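PDB 1L1S: uncharacterized protein from Methanothermobacter thermautotrophicus, which is of unknown function but belongs to the DsrE/DsrF-like family, whose better-known members take part in sulfur metabolism. Local coordinates for residues A[45-50]-A[79-84]. Residues are numbered along the deposited sequence; the frame is centred on the assembly and turned at random.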
# COMPACT_ATOMS: atom_id res chain seq x y z
N GLY A 45 5.52 -12.31 -6.04
CA GLY A 45 4.68 -12.78 -4.95
C GLY A 45 4.04 -14.14 -5.18
O GLY A 45 3.76 -14.86 -4.23
N VAL A 46 3.79 -14.52 -6.43
CA VAL A 46 3.17 -15.82 -6.63
C VAL A 46 4.06 -17.00 -6.22
O VAL A 46 3.56 -18.08 -5.91
CB VAL A 46 2.70 -16.01 -8.07
CG1 VAL A 46 1.70 -14.91 -8.42
CG2 VAL A 46 3.88 -16.02 -9.02
N ASN A 47 5.38 -16.79 -6.21
CA ASN A 47 6.28 -17.87 -5.81
C ASN A 47 5.90 -18.39 -4.43
O ASN A 47 6.17 -19.53 -4.09
CB ASN A 47 7.73 -17.39 -5.81
CG ASN A 47 8.22 -17.04 -7.20
OD1 ASN A 47 7.78 -17.63 -8.19
ND2 ASN A 47 9.15 -16.09 -7.29
N VAL A 48 5.24 -17.55 -3.64
CA VAL A 48 4.82 -17.95 -2.31
C VAL A 48 3.70 -18.98 -2.35
O VAL A 48 3.52 -19.76 -1.40
CB VAL A 48 4.33 -16.73 -1.50
CG1 VAL A 48 3.55 -17.20 -0.27
CG2 VAL A 48 5.53 -15.89 -1.06
N LEU A 49 2.95 -19.00 -3.44
CA LEU A 49 1.85 -19.94 -3.58
C LEU A 49 2.21 -21.24 -4.31
O LEU A 49 1.34 -22.07 -4.54
CB LEU A 49 0.68 -19.24 -4.30
CG LEU A 49 0.24 -17.88 -3.74
CD1 LEU A 49 -0.98 -17.39 -4.49
CD2 LEU A 49 -0.06 -18.00 -2.25
N ARG A 50 3.49 -21.41 -4.66
CA ARG A 50 3.96 -22.62 -5.36
C ARG A 50 3.91 -23.85 -4.45
O ARG A 50 4.04 -23.73 -3.23
CB ARG A 50 5.42 -22.47 -5.80
CG ARG A 50 5.68 -21.63 -7.03
CD ARG A 50 7.19 -21.51 -7.25
NE ARG A 50 7.53 -21.34 -8.66
CZ ARG A 50 7.48 -22.32 -9.56
NH1 ARG A 50 7.12 -23.55 -9.21
NH2 ARG A 50 7.76 -22.06 -10.83
N SER A 79 5.24 -15.87 -15.97
CA SER A 79 6.27 -16.55 -15.19
C SER A 79 6.43 -18.03 -15.54
O SER A 79 6.99 -18.78 -14.75
CB SER A 79 5.96 -16.43 -13.70
OG SER A 79 5.85 -15.08 -13.31
N GLY A 80 5.95 -18.45 -16.70
CA GLY A 80 6.07 -19.86 -17.05
C GLY A 80 5.51 -20.73 -15.92
O GLY A 80 6.21 -21.58 -15.35
N MSE A 81 4.25 -20.49 -15.57
CA MSE A 81 3.58 -21.24 -14.53
C MSE A 81 2.15 -21.49 -14.97
O MSE A 81 1.61 -20.75 -15.79
CB MSE A 81 3.56 -20.45 -13.21
CG MSE A 81 4.62 -20.85 -12.21
SE MSE A 81 4.55 -19.71 -10.61
CE MSE A 81 5.86 -18.41 -11.21
N ASP A 82 1.55 -22.54 -14.43
CA ASP A 82 0.15 -22.83 -14.71
C ASP A 82 -0.41 -23.32 -13.39
O ASP A 82 0.34 -23.46 -12.43
CB ASP A 82 0.02 -23.88 -15.84
CG ASP A 82 0.10 -25.31 -15.34
OD1 ASP A 82 -0.47 -26.19 -16.01
OD2 ASP A 82 0.72 -25.57 -14.29
N GLY A 83 -1.71 -23.57 -13.32
CA GLY A 83 -2.33 -24.02 -12.07
C GLY A 83 -1.77 -25.28 -11.44
O GLY A 83 -1.97 -25.52 -10.23
N ASP A 84 -1.10 -26.11 -12.24
CA ASP A 84 -0.52 -27.36 -11.76
C ASP A 84 0.68 -27.10 -10.86
O ASP A 84 1.06 -27.95 -10.07
CB ASP A 84 -0.09 -28.23 -12.96
CG ASP A 84 -1.20 -29.14 -13.46
OD1 ASP A 84 -2.38 -28.76 -13.39
OD2 ASP A 84 -0.89 -30.25 -13.93
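M81, a selenomethionine, reaches across from its loop and lays CG over one face of the R50 guanidinium, with the selenium of its selenoether on the same side, while its methyl end rests against V46 and N47. Every close side-chain contact between 45-50 and 79-84 runs through M81. Its CG lies 3.6 Å from R50 NH2, and SE sits 3.9 Å from R50 NE, so the two groups meet over one face of the guanidinium, with the chains crossing at about a right angle. No hydrogen bond spans the two segments; the grip is van der Waals contact between a polarisable selenium and a flat cation. The bend at chi3 (-93°) turns CE off the line of the chain, where it meets V46 CG2 at 3.8 Å and N47 OD1 at 3.7 Å. That same oxygen lies at the edge of the R50 guanidinium and in its plane, beside the cation whose face M81 overlies. ND2 of N47 donates to D13 OD2, a bond that favours this turn of the amide, with OD1 facing the selenomethionine methyl. V46 also packs on T75, and M81 on L76, both of helix 73-78. Farther along, D84 O accepts a bond from R51 NH1, a second tie between the loops. The pair exemplifies how the loop after strand 35-41 and the loop after helix 73-78, which itself follows the adjacent strand 68-72, meet beyond the C-terminal ends of those parallel strands in this alpha/beta fold of the DsrE/DsrF-like family.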